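Side-chain contacts in AbyA5 (Verrucosispora maris, PDB 4YWF), which catalyses acetate elimination in spirotetronate biosynthesis, acting as an esterase-like lyase of the alpha/beta-hydrolase superfamily: residues D190-F195 and L224-S229; S219-L224 and W282-Q287. The protein carries 4 engineered substitutions. All blocks are in the same frame, centred on the assembly; numbering follows the deposited sequence.

Interaction 1 of 2, residues D190-F195 and L224-S229; sequences DSAALF and LRAAPS
Ala192 and Ala226 bring the two backbones close, with 5.2 Å between their CA atoms. Segment 190-195 leads into helix 194-201, and segment 224-229 includes the last part of helix 218-226. Both alanines point their CB toward the other segment. The two methyls meet at 4.1 Å. The methyl of Ala226 also lies against the backbone of the partner, with its CB 3.5 Å from Ala192 O.

Ala192 CB has a second neighbour. It touches Arg225 CG at 3.6 Å, so the contact uses the aliphatic root of the arginine and not its charge. CG of Arg225 stands anti to the backbone N (chi1 158°), which lays this methylene beside Ala192. The chain then bends at chi2 and chi3 and carries the guanidinium elsewhere. There NH1 forms a salt bridge with Asp288, and NH2 makes weak hydrogen bonds to the backbone oxygens of Trp282 and Ala283.

Phe195 adds a ring to the patch. Its CD2 lies 4.1 Å from Ala226 CB, and the methyl approaches the ring obliquely. Ala226 also touches Leu233 of strand 233-239.

Near the end of segment 224-229, Ala226 O is held from within its own segment. Ser229 OG donates to Ala226 O at 3.2 Å, from 37° out of the carbonyl plane. Ser229 N adds a weak bond to the same oxygen.

The contact joins two helices of the alpha/beta-hydrolase fold. Helix 218-226 follows strand 207-215, where this superfamily usually has its nucleophile elbow. The chemistry across the contact is apolar. It is a fit of methyls, a methylene and a ring carbon, and the small side chains are consistent with the short backbone distance. NH1 and NH2 of Arg225 find their partners outside the pair.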
loop_
_atom_site.group_PDB
_atom_site.type_symbol
_atom_site.label_atom_id
_atom_site.label_comp_id
_atom_site.label_asym_id
_atom_site.label_seq_id
_atom_site.Cartn_x
_atom_site.Cartn_y
_atom_site.Cartn_z
ATOM N N ASP A 190 7.461 11.551 -10.389
ATOM C CA ASP A 190 7.286 10.607 -11.492
ATOM C C ASP A 190 6.890 9.185 -11.044
ATOM O O ASP A 190 6.671 8.290 -11.868
ATOM C CB ASP A 190 8.562 10.530 -12.323
ATOM C CG ASP A 190 8.804 11.806 -13.145
ATOM O OD1 ASP A 190 7.823 12.530 -13.396
ATOM O OD2 ASP A 190 9.982 12.097 -13.524
ATOM N N SER A 191 6.723 9.034 -9.745
ATOM C CA SER A 191 6.407 7.741 -9.115
ATOM C C SER A 191 5.122 7.106 -9.622
ATOM O O SER A 191 5.019 5.912 -9.556
ATOM C CB SER A 191 6.302 7.918 -7.599
ATOM O OG SER A 191 7.587 8.081 -7.012
ATOM N N ALA A 192 4.159 7.901 -10.128
ATOM C CA ALA A 192 2.915 7.376 -10.701
ATOM C C ALA A 192 3.094 6.415 -11.903
ATOM O O ALA A 192 2.170 5.694 -12.268
ATOM C CB ALA A 192 2.019 8.514 -11.108
ATOM N N ALA A 193 4.280 6.409 -12.523
ATOM C CA ALA A 193 4.591 5.495 -13.599
ATOM C C ALA A 193 4.666 4.008 -13.156
ATOM O O ALA A 193 4.660 3.090 -13.989
ATOM C CB ALA A 193 5.913 5.907 -14.277
ATOM N N LEU A 194 4.701 3.776 -11.855
ATOM C CA LEU A 194 5.002 2.463 -11.318
ATOM C C LEU A 194 3.981 1.428 -11.766
ATOM O O LEU A 194 4.339 0.299 -12.077
ATOM C CB LEU A 194 5.098 2.527 -9.788
ATOM C CG LEU A 194 5.122 1.171 -9.065
ATOM C CD1 LEU A 194 6.427 0.467 -9.399
ATOM C CD2 LEU A 194 4.926 1.413 -7.584
ATOM N N PHE A 195 2.712 1.818 -11.837
ATOM C CA PHE A 195 1.703 0.866 -12.162
ATOM C C PHE A 195 1.971 0.369 -13.576
ATOM O O PHE A 195 1.902 -0.824 -13.812
ATOM C CB PHE A 195 0.261 1.415 -12.047
ATOM C CG PHE A 195 -0.039 2.088 -10.737
ATOM C CD1 PHE A 195 -0.439 1.362 -9.641
ATOM C CD2 PHE A 195 0.065 3.475 -10.610
ATOM C CE1 PHE A 195 -0.676 1.994 -8.426
ATOM C CE2 PHE A 195 -0.191 4.110 -9.401
ATOM C CZ PHE A 195 -0.578 3.378 -8.329
ATOM N N LEU A 224 -4.485 7.810 -8.862
ATOM C CA LEU A 224 -5.329 8.860 -9.412
ATOM C C LEU A 224 -4.562 9.839 -10.320
ATOM O O LEU A 224 -5.147 10.373 -11.307
ATOM C CB LEU A 224 -6.006 9.665 -8.311
ATOM C CG LEU A 224 -7.110 9.020 -7.489
ATOM C CD1 LEU A 224 -7.255 9.768 -6.174
ATOM C CD2 LEU A 224 -8.423 8.957 -8.287
ATOM N N ARG A 225 -3.298 10.046 -10.009
ATOM C CA ARG A 225 -2.399 10.873 -10.811
ATOM C C ARG A 225 -2.072 10.136 -12.103
ATOM O O ARG A 225 -2.022 10.763 -13.165
ATOM C CB ARG A 225 -1.111 11.175 -9.987
ATOM C CG ARG A 225 0.110 11.566 -10.812
ATOM C CD ARG A 225 -0.025 13.020 -11.243
ATOM N NE ARG A 225 -0.078 13.920 -10.074
ATOM C CZ ARG A 225 -0.717 15.104 -10.028
ATOM N NH1 ARG A 225 -1.423 15.561 -11.082
ATOM N NH2 ARG A 225 -0.685 15.828 -8.917
ATOM N N ALA A 226 -1.941 8.804 -12.053
ATOM C CA ALA A 226 -1.597 8.030 -13.265
ATOM C C ALA A 226 -2.758 7.918 -14.221
ATOM O O ALA A 226 -2.550 7.938 -15.439
ATOM C CB ALA A 226 -1.130 6.620 -12.943
ATOM N N ALA A 227 -3.969 7.742 -13.666
ATOM C CA ALA A 227 -5.092 7.269 -14.428
ATOM C C ALA A 227 -5.340 8.050 -15.718
ATOM O O ALA A 227 -5.618 7.428 -16.751
ATOM C CB ALA A 227 -6.366 7.303 -13.574
ATOM N N PRO A 228 -5.252 9.378 -15.672
ATOM C CA PRO A 228 -5.660 10.035 -16.947
ATOM C C PRO A 228 -4.718 9.747 -18.133
ATOM O O PRO A 228 -5.191 9.710 -19.261
ATOM C CB PRO A 228 -5.730 11.523 -16.583
ATOM C CG PRO A 228 -5.918 11.545 -15.078
ATOM C CD PRO A 228 -5.163 10.342 -14.559
ATOM N N SER A 229 -3.451 9.461 -17.876
ATOM C CA SER A 229 -2.479 9.026 -18.904
ATOM C C SER A 229 -2.116 7.517 -18.946
ATOM O O SER A 229 -1.080 7.132 -19.494
ATOM C CB SER A 229 -1.203 9.823 -18.686
ATOM O OG SER A 229 -0.986 10.006 -17.306
#

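Interaction 2 of 2, residues S219-L224 and W282-Q287; sequences SGHLAL and WALTPQ
His221 lays its imidazole alongside the Leu284 side chain. CD2 of the histidine ring is 3.8 Å from Leu284 CD1, and the methyl comes in obliquely. The two side chains run antiparallel to each other. CG of His221 is anti to the backbone N (chi1 167°), which sends the ring out from helix 218-226 toward segment 282-287.

The ring ends on a backbone oxygen. His221 NE2 donates to Trp282 O at 2.8 Å, and the N-H...O angle is 155°. The oxygen lies in the imidazole plane, at the ring edge, while the donor is tilted 34° from the carbonyl plane. This bond uses NE2 as a donor and limits rotation of the ring. Nearby, CE1 of His221 touches Trp282 CB at 4.2 Å.

Leu284 CD1 fits between two residues of the helix. Besides the imidazole it meets Leu224 CB at 3.8 Å, and Leu224 CD1 lies 4.0 Å from the same methyl. These two leucine side chains lie roughly perpendicular. A buried apolar contact thus adjoins one directed polar bond. With an alanine here in place of His221, Trp282 O would probably lose the imidazole N-H, and a gap would be likely to open beside Leu284 CD1.

Thr285 is the N-cap of helix 286-290. Its side chain caps a backbone N just past the segment, and Asp288 OD2 accepts from Thr285 N, a reciprocal pattern consistent with a capping box. Phe247 and Pro242 pack on His221, and Leu284 is joined to Val243 through the backbone. The whole contact is buried. It packs helix 218-226, which lies beside strand 233-239 of the central alpha/beta-hydrolase sheet through Leu224 on Ile236, against the loop before helix 286-290.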
loop_
_atom_site.group_PDB
_atom_site.type_symbol
_atom_site.label_atom_id
_atom_site.label_comp_id
_atom_site.label_asym_id
_atom_site.label_seq_id
_atom_site.Cartn_x
_atom_site.Cartn_y
_atom_site.Cartn_z
ATOM N N SER A 219 -0.645 5.464 -2.056
ATOM C CA SER A 219 -0.516 4.916 -3.380
ATOM C C SER A 219 -1.798 5.236 -4.162
ATOM O O SER A 219 -1.798 5.203 -5.358
ATOM C CB SER A 219 -0.212 3.403 -3.382
ATOM O OG SER A 219 -1.338 2.585 -3.037
ATOM N N GLY A 220 -2.886 5.492 -3.470
ATOM C CA GLY A 220 -4.081 5.883 -4.117
ATOM C C GLY A 220 -3.966 7.233 -4.816
ATOM O O GLY A 220 -4.529 7.437 -5.897
ATOM N N HIS A 221 -3.198 8.126 -4.233
ATOM C CA HIS A 221 -2.900 9.393 -4.878
ATOM C C HIS A 221 -2.088 9.113 -6.194
ATOM O O HIS A 221 -2.279 9.760 -7.222
ATOM C CB HIS A 221 -2.114 10.254 -3.914
ATOM C CG HIS A 221 -1.494 11.452 -4.562
ATOM N ND1 HIS A 221 -0.190 11.476 -4.954
ATOM C CD2 HIS A 221 -1.994 12.686 -4.818
ATOM C CE1 HIS A 221 0.090 12.659 -5.465
ATOM N NE2 HIS A 221 -0.995 13.415 -5.392
ATOM N N LEU A 222 -1.207 8.116 -6.171
ATOM C CA LEU A 222 -0.417 7.816 -7.338
ATOM C C LEU A 222 -1.258 7.243 -8.443
ATOM O O LEU A 222 -1.051 7.578 -9.668
ATOM C CB LEU A 222 0.685 6.838 -7.020
ATOM C CG LEU A 222 1.822 7.332 -6.090
ATOM C CD1 LEU A 222 2.808 6.167 -5.914
ATOM C CD2 LEU A 222 2.486 8.605 -6.669
ATOM N N ALA A 223 -2.195 6.374 -8.053
ATOM C CA ALA A 223 -3.103 5.812 -9.031
ATOM C C ALA A 223 -3.930 6.921 -9.678
ATOM O O ALA A 223 -4.140 6.933 -10.921
ATOM C CB ALA A 223 -4.010 4.778 -8.369
ATOM N N LEU A 224 -4.485 7.810 -8.862
ATOM C CA LEU A 224 -5.329 8.860 -9.412
ATOM C C LEU A 224 -4.562 9.839 -10.320
ATOM O O LEU A 224 -5.147 10.373 -11.307
ATOM C CB LEU A 224 -6.006 9.665 -8.311
ATOM C CG LEU A 224 -7.110 9.020 -7.489
ATOM C CD1 LEU A 224 -7.255 9.768 -6.174
ATOM C CD2 LEU A 224 -8.423 8.957 -8.287
ATOM N N TRP A 282 2.298 18.486 -5.692
ATOM C CA TRP A 282 1.733 17.158 -5.984
ATOM C C TRP A 282 0.226 17.116 -5.873
ATOM O O TRP A 282 -0.395 16.082 -6.182
ATOM C CB TRP A 282 2.339 16.125 -5.025
ATOM C CG TRP A 282 3.797 15.896 -5.218
ATOM C CD1 TRP A 282 4.696 16.619 -6.050
ATOM C CD2 TRP A 282 4.573 14.895 -4.572
ATOM N NE1 TRP A 282 5.965 16.072 -5.936
ATOM C CE2 TRP A 282 5.916 15.020 -5.044
ATOM C CE3 TRP A 282 4.257 13.862 -3.684
ATOM C CZ2 TRP A 282 6.932 14.162 -4.620
ATOM C CZ3 TRP A 282 5.282 13.009 -3.249
ATOM C CH2 TRP A 282 6.590 13.166 -3.709
ATOM N N ALA A 283 -0.384 18.200 -5.417
ATOM C CA ALA A 283 -1.826 18.218 -5.251
ATOM C C ALA A 283 -2.539 17.847 -6.554
ATOM O O ALA A 283 -2.141 18.265 -7.628
ATOM C CB ALA A 283 -2.273 19.582 -4.817
ATOM N N LEU A 284 -3.570 17.026 -6.447
ATOM C CA LEU A 284 -4.537 16.843 -7.514
ATOM C C LEU A 284 -5.530 18.030 -7.583
ATOM O O LEU A 284 -6.255 18.357 -6.605
ATOM C CB LEU A 284 -5.289 15.528 -7.345
ATOM C CG LEU A 284 -4.417 14.264 -7.338
ATOM C CD1 LEU A 284 -5.173 13.095 -6.776
ATOM C CD2 LEU A 284 -3.951 13.953 -8.749
ATOM N N THR A 285 -5.550 18.656 -8.752
ATOM C CA THR A 285 -6.476 19.753 -9.052
ATOM C C THR A 285 -7.880 19.289 -9.561
ATOM O O THR A 285 -8.041 18.157 -10.095
ATOM C CB THR A 285 -5.904 20.651 -10.174
ATOM O OG1 THR A 285 -5.916 19.919 -11.393
ATOM C CG2 THR A 285 -4.459 21.066 -9.859
ATOM N N PRO A 286 -8.879 20.200 -9.495
ATOM C CA PRO A 286 -10.214 19.880 -10.038
ATOM C C PRO A 286 -10.155 19.272 -11.437
ATOM O O PRO A 286 -10.843 18.272 -11.692
ATOM C CB PRO A 286 -10.904 21.255 -10.100
ATOM C CG PRO A 286 -10.292 22.001 -8.940
ATOM C CD PRO A 286 -8.830 21.581 -8.953
ATOM N N GLN A 287 -9.290 19.811 -12.300
ATOM C CA GLN A 287 -9.075 19.238 -13.665
ATOM C C GLN A 287 -8.386 17.899 -13.669
ATOM O O GLN A 287 -8.691 17.066 -14.505
ATOM C CB GLN A 287 -8.254 20.151 -14.572
#

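From the N terminus the order is 190-195, 219-224, 224-229 and 282-287. Interaction 1 closes a loop of 28 residues that holds most of helix 194-201 and strand 207-215. Interaction 2 closes one of 57 residues that includes strand 233-239 and several short helices. The segments alternate along the chain, so the loops cross and neither nests in the other. Helix 218-226 is common to both, and Leu224 belongs to both. Interaction 1 ties this helix to helix 194-201. Interaction 2 ties it to the loop before helix 286-290. The centres lie about 9 Å apart, and Arg225 reaches from one contact to the other.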